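Local coordinates for protein NAD-dependent epimerase/dehydratase (Veillonella parvula DSM 2008, PDB 3R6D) that probably binds NAD(P) through a Rossmann-type domain and belongs to the NAD-dependent epimerase/dehydratase family, its substrate and reaction not being established, at residues 117-122 / 176-181; 156-161 / 208-213. One frame throughout, in Å; residues are numbered along the deposited sequence.

Interaction 1 (117-122 / 176-181)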
loop_
_atom_site.group_PDB
_atom_site.type_symbol
_atom_site.label_atom_id
_atom_site.label_comp_id
_atom_site.label_asym_id
_atom_site.label_seq_id
_atom_site.Cartn_x
_atom_site.Cartn_y
_atom_site.Cartn_z
ATOM N N VAL A 117 20.529 9.230 -10.683
ATOM C CA VAL A 117 20.759 8.578 -11.959
ATOM C C VAL A 117 21.048 7.083 -11.840
ATOM O O VAL A 117 20.412 6.248 -12.530
ATOM C CB VAL A 117 21.905 9.282 -12.744
ATOM C CG1 VAL A 117 22.294 8.457 -13.957
ATOM C CG2 VAL A 117 21.452 10.658 -13.213
ATOM N N ALA A 118 22.020 6.715 -11.002
ATOM C CA ALA A 118 22.459 5.314 -10.969
ATOM C C ALA A 118 21.367 4.404 -10.407
ATOM O O ALA A 118 21.077 3.343 -10.964
ATOM C CB ALA A 118 23.756 5.159 -10.199
ATOM N N LEU A 119 20.718 4.836 -9.327
ATOM C CA LEU A 119 19.642 4.043 -8.747
ATOM C C LEU A 119 18.435 3.951 -9.669
ATOM O O LEU A 119 17.786 2.906 -9.749
ATOM C CB LEU A 119 19.261 4.625 -7.388
ATOM C CG LEU A 119 18.118 3.955 -6.608
ATOM C CD1 LEU A 119 18.402 2.473 -6.304
ATOM C CD2 LEU A 119 17.867 4.732 -5.287
ATOM N N GLU A 120 18.148 5.030 -10.396
ATOM C CA GLU A 120 17.061 4.992 -11.369
ATOM C C GLU A 120 17.364 3.943 -12.432
ATOM O O GLU A 120 16.506 3.112 -12.770
ATOM C CB GLU A 120 16.862 6.354 -12.008
ATOM C CG GLU A 120 15.669 6.352 -12.947
ATOM C CD GLU A 120 15.555 7.637 -13.698
ATOM O OE1 GLU A 120 14.932 8.576 -13.170
ATOM O OE2 GLU A 120 16.074 7.708 -14.836
ATOM N N LYS A 121 18.569 4.007 -13.021
ATOM C CA LYS A 121 18.912 3.060 -14.094
ATOM C C LYS A 121 18.869 1.628 -13.580
ATOM O O LYS A 121 18.314 0.733 -14.245
ATOM C CB LYS A 121 20.292 3.379 -14.663
ATOM C CG LYS A 121 20.699 2.420 -15.772
ATOM C CD LYS A 121 22.021 2.885 -16.415
ATOM C CE LYS A 121 22.570 1.875 -17.406
ATOM N NZ LYS A 121 22.935 0.581 -16.733
ATOM N N TRP A 122 19.395 1.388 -12.377
ATOM C CA TRP A 122 19.351 0.040 -11.810
ATOM C C TRP A 122 17.900 -0.414 -11.665
ATOM O O TRP A 122 17.551 -1.559 -11.979
ATOM C CB TRP A 122 20.074 -0.013 -10.466
ATOM C CG TRP A 122 20.263 -1.439 -10.005
ATOM C CD1 TRP A 122 21.353 -2.256 -10.271
ATOM C CD2 TRP A 122 19.354 -2.218 -9.227
ATOM N NE1 TRP A 122 21.166 -3.472 -9.694
ATOM C CE2 TRP A 122 19.949 -3.500 -9.061
ATOM C CE3 TRP A 122 18.090 -1.974 -8.670
ATOM C CZ2 TRP A 122 19.313 -4.546 -8.360
ATOM C CZ3 TRP A 122 17.455 -3.023 -7.950
ATOM C CH2 TRP A 122 18.077 -4.288 -7.807
ATOM N N ASN A 176 16.648 9.388 -2.350
ATOM C CA ASN A 176 17.957 8.776 -2.510
ATOM C C ASN A 176 18.100 7.420 -1.829
ATOM O O ASN A 176 19.133 6.747 -1.991
ATOM C CB ASN A 176 19.018 9.758 -2.013
ATOM C CG ASN A 176 19.077 11.016 -2.861
ATOM O OD1 ASN A 176 19.139 12.153 -2.352
ATOM N ND2 ASN A 176 19.056 10.827 -4.137
ATOM N N ASP A 177 17.082 6.994 -1.094
ATOM C CA ASP A 177 17.162 5.723 -0.367
ATOM C C ASP A 177 16.925 4.544 -1.306
ATOM O O ASP A 177 15.858 4.467 -1.952
ATOM C CB ASP A 177 16.133 5.677 0.770
ATOM C CG ASP A 177 16.355 6.728 1.818
ATOM O OD1 ASP A 177 17.488 7.276 1.966
ATOM O OD2 ASP A 177 15.348 7.042 2.533
ATOM N N ALA A 178 17.878 3.603 -1.336
ATOM C CA ALA A 178 17.851 2.483 -2.260
ATOM C C ALA A 178 17.049 1.305 -1.742
ATOM O O ALA A 178 16.824 0.344 -2.496
ATOM C CB ALA A 178 19.264 2.035 -2.599
ATOM N N GLN A 179 16.597 1.358 -0.476
ATOM C CA GLN A 179 15.885 0.220 0.095
ATOM C C GLN A 179 15.047 0.650 1.269
ATOM O O GLN A 179 15.255 1.733 1.832
ATOM C CB GLN A 179 16.864 -0.867 0.547
ATOM C CG GLN A 179 17.741 -0.376 1.703
ATOM C CD GLN A 179 18.900 -1.291 1.982
ATOM O OE1 GLN A 179 19.430 -1.923 1.065
ATOM N NE2 GLN A 179 19.295 -1.400 3.253
ATOM N N VAL A 180 14.115 -0.223 1.655
ATOM C CA VAL A 180 13.335 -0.039 2.873
ATOM C C VAL A 180 12.774 -1.424 3.233
ATOM O O VAL A 180 12.437 -2.222 2.357
ATOM C CB VAL A 180 12.219 1.032 2.684
ATOM C CG1 VAL A 180 11.157 0.548 1.715
ATOM C CG2 VAL A 180 11.578 1.401 4.025
ATOM N N SER A 181 12.684 -1.707 4.524
ATOM C CA SER A 181 12.125 -2.991 4.943
ATOM C C SER A 181 10.598 -2.975 4.903
ATOM O O SER A 181 9.949 -1.932 5.084
ATOM C CB SER A 181 12.605 -3.417 6.324
ATOM O OG SER A 181 11.911 -2.688 7.315
#
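Leu-119 reaches from helix 117-125 to the loop that leads into strand 179-181, and its two methyls rest on Ala-178, one on its CB and the other on its backbone. CD1 lies 3.8 Å from Ala-178 CB, while CD2 settles 3.8 Å from Ala-178 CA. The same CD2 passes 3.9 Å from Asp-177 O and 4.1 Å from Asn-176 O, so it is packed over peptide groups as much as over a side chain. No hydrogen bond spans the two segments; the joint is apolar and small, burying 114 Å² in all. The isobutyl group stands off the helix because CG is anti to the backbone N (chi1 179°), which directs both methyls at the loop. Cut back to an alanine, the side chain at this position would no longer span the distance, and Ala-178 CB is likely to lose its apolar mate, with a gap opening between helix and loop. The loop is also held by a hydrogen bond between Asp-177 O and Thr-155 OG1. One turn further, Trp-122 meets Trp-156 edge-to-face, so helix 117-125 flanks the sheet beside the neighbouring strands 179-181 and 148-158.

Interaction 2 (156-161 / 208-213)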
loop_
_atom_site.group_PDB
_atom_site.type_symbol
_atom_site.label_atom_id
_atom_site.label_comp_id
_atom_site.label_asym_id
_atom_site.label_seq_id
_atom_site.Cartn_x
_atom_site.Cartn_y
_atom_site.Cartn_z
ATOM N N TRP A 156 13.154 -0.199 -2.916
ATOM C CA TRP A 156 13.281 -1.658 -3.037
ATOM C C TRP A 156 13.113 -2.358 -1.694
ATOM O O TRP A 156 13.750 -1.971 -0.719
ATOM C CB TRP A 156 14.657 -1.971 -3.648
ATOM C CG TRP A 156 14.664 -1.671 -5.140
ATOM C CD1 TRP A 156 14.998 -0.487 -5.758
ATOM C CD2 TRP A 156 14.211 -2.545 -6.164
ATOM N NE1 TRP A 156 14.804 -0.591 -7.116
ATOM C CE2 TRP A 156 14.309 -1.846 -7.390
ATOM C CE3 TRP A 156 13.733 -3.867 -6.164
ATOM C CZ2 TRP A 156 13.963 -2.443 -8.617
ATOM C CZ3 TRP A 156 13.400 -4.464 -7.382
ATOM C CH2 TRP A 156 13.527 -3.757 -8.600
ATOM N N LEU A 157 12.271 -3.382 -1.662
ATOM C CA LEU A 157 11.845 -3.983 -0.396
ATOM C C LEU A 157 12.690 -5.176 0.033
ATOM O O LEU A 157 13.212 -5.922 -0.783
ATOM C CB LEU A 157 10.406 -4.460 -0.494
ATOM C CG LEU A 157 9.385 -3.353 -0.715
ATOM C CD1 LEU A 157 8.004 -3.937 -1.083
ATOM C CD2 LEU A 157 9.256 -2.484 0.558
ATOM N N TYR A 158 12.791 -5.373 1.342
ATOM C CA TYR A 158 13.377 -6.573 1.898
ATOM C C TYR A 158 12.733 -6.779 3.279
ATOM O O TYR A 158 11.993 -5.915 3.762
ATOM C CB TYR A 158 14.912 -6.456 1.936
ATOM C CG TYR A 158 15.475 -5.471 2.946
ATOM C CD1 TYR A 158 16.101 -5.928 4.103
ATOM C CD2 TYR A 158 15.375 -4.087 2.754
ATOM C CE1 TYR A 158 16.631 -5.051 5.030
ATOM C CE2 TYR A 158 15.903 -3.189 3.684
ATOM C CZ TYR A 158 16.554 -3.680 4.817
ATOM O OH TYR A 158 17.106 -2.800 5.736
ATOM N N ASN A 159 13.020 -7.927 3.887
ATOM C CA ASN A 159 12.478 -8.263 5.195
ATOM C C ASN A 159 13.542 -8.267 6.248
ATOM O O ASN A 159 14.558 -8.951 6.100
ATOM C CB ASN A 159 11.808 -9.640 5.166
ATOM C CG ASN A 159 10.629 -9.679 4.229
ATOM O OD1 ASN A 159 9.913 -8.688 4.080
ATOM N ND2 ASN A 159 10.404 -10.815 3.598
ATOM N N ASP A 160 13.293 -7.571 7.348
ATOM C CA ASP A 160 14.191 -7.609 8.502
ATOM C C ASP A 160 13.466 -7.014 9.703
ATOM O O ASP A 160 13.263 -5.791 9.744
ATOM C CB ASP A 160 15.466 -6.827 8.194
ATOM C CG ASP A 160 16.484 -6.938 9.284
ATOM O OD1 ASP A 160 16.084 -7.337 10.388
ATOM O OD2 ASP A 160 17.657 -6.615 9.031
ATOM N N PRO A 161 13.075 -7.870 10.679
ATOM C CA PRO A 161 12.304 -7.368 11.839
ATOM C C PRO A 161 13.044 -6.312 12.661
ATOM O O PRO A 161 12.402 -5.569 13.409
ATOM C CB PRO A 161 12.027 -8.624 12.682
ATOM C CG PRO A 161 12.857 -9.703 12.105
ATOM C CD PRO A 161 13.210 -9.340 10.688
ATOM N N VAL A 208 8.624 6.324 0.869
ATOM C CA VAL A 208 8.979 5.691 2.145
ATOM C C VAL A 208 10.315 4.982 1.922
ATOM O O VAL A 208 10.406 4.085 1.077
ATOM C CB VAL A 208 7.897 4.692 2.629
ATOM C CG1 VAL A 208 8.236 4.249 4.043
ATOM C CG2 VAL A 208 6.506 5.311 2.640
ATOM N N GLY A 209 11.327 5.392 2.702
ATOM C CA GLY A 209 12.659 4.846 2.506
ATOM C C GLY A 209 13.374 4.642 3.825
ATOM O O GLY A 209 13.018 5.274 4.833
ATOM N N GLU A 210 14.407 3.794 3.814
ATOM C CA GLU A 210 15.257 3.590 4.988
ATOM C C GLU A 210 16.337 4.672 5.024
ATOM O O GLU A 210 17.143 4.782 4.100
ATOM C CB GLU A 210 15.902 2.218 4.905
ATOM C CG GLU A 210 16.867 1.904 6.072
ATOM C CD GLU A 210 17.513 0.549 5.945
ATOM O OE1 GLU A 210 16.993 -0.333 5.262
ATOM O OE2 GLU A 210 18.565 0.358 6.572
ATOM N N PRO A 211 16.370 5.469 6.110
ATOM C CA PRO A 211 17.407 6.492 6.189
ATOM C C PRO A 211 18.806 5.875 6.069
ATOM O O PRO A 211 19.036 4.783 6.563
ATOM C CB PRO A 211 17.211 7.086 7.574
ATOM C CG PRO A 211 15.729 6.861 7.889
ATOM C CD PRO A 211 15.449 5.505 7.270
ATOM N N GLY A 212 19.719 6.563 5.399
ATOM C CA GLY A 212 21.116 6.113 5.366
ATOM C C GLY A 212 21.406 5.061 4.320
ATOM O O GLY A 212 22.406 4.315 4.455
ATOM N N THR A 213 20.570 5.001 3.267
ATOM C CA THR A 213 20.781 4.004 2.233
ATOM C C THR A 213 20.969 4.655 0.859
ATOM O O THR A 213 20.412 4.170 -0.144
ATOM C CB THR A 213 19.635 2.967 2.218
ATOM O OG1 THR A 213 18.389 3.610 1.946
ATOM C CG2 THR A 213 19.545 2.262 3.568
#
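A buried tyrosine–glutamate hydrogen bond links two strand ends of the mixed sheet: Tyr-158 closes strand 148-158, and Glu-210 follows directly on strand 204-209. Tyr-158 OH donates to Glu-210 OE1 over 2.5 Å, a short bond. The oxygen lies at the edge of the phenol ring, in its plane, and is approached on the syn side of the carboxylate, with the hydroxyl 25° out of the carboxylate plane. Ring and carboxylate planes are turned 33° against each other, and the two side chains run across one another at about a right angle. The reach comes from both partners. Glu-210 is fully extended, its CG anti to the backbone N, whereas Tyr-158 has CG between the backbone N and the carbonyl carbon, which carries the hydroxyl over to the glutamate.

In the Rossmann-type sheet these two strands run parallel and are paired further back, Val-208 with Arg-153. Beyond that pairing they part, and strand 179-181 also pairs with strand 148-158. Gln-179 of that strand gives OE1 a second hydrogen bond through its NE2. The other oxygen, OE2, bonds to NZ of the lysine at position 163, N-methylated by the reductive methylation of the sample, a positive charge that would probably favour the ionised carboxylate. His-221, the last residue of the chain, stacks on the Tyr-158 ring.

Glu-210 also opens a type II beta turn ending at Thr-213, with Gly-212 at a positive phi that suits glycine. Within the turn, Thr-213 OG1 donates to Glu-210 O at 2.8 Å, in the carbonyl plane and at a C=O...donor angle of 148°. The same OG1 makes a weak hydrogen bond with Ala-178 N.

Overall arrangement
Interactions 1 and 2 lie about 11 Å apart, centre to centre, on the same side of the chain's centre, and meet on one mixed sheet. Their segments alternate along the chain: 117-122, then 156-161, 176-181 and 208-213. Strand 179-181, reached by interaction 1, is a parallel neighbour of strand 148-158, which carries one half of interaction 2. The contacts join directly through two probable hydrogen bonds. Ala-178 N lies 2.9 Å from Thr-213 O. Val-180 N lies 3.0 Å from Trp-156 O. Segment 176-181 thus sits between helix 117-125 and the turn after strand 204-209, connecting a flanking helix to the later strands of the Rossmann-type fold.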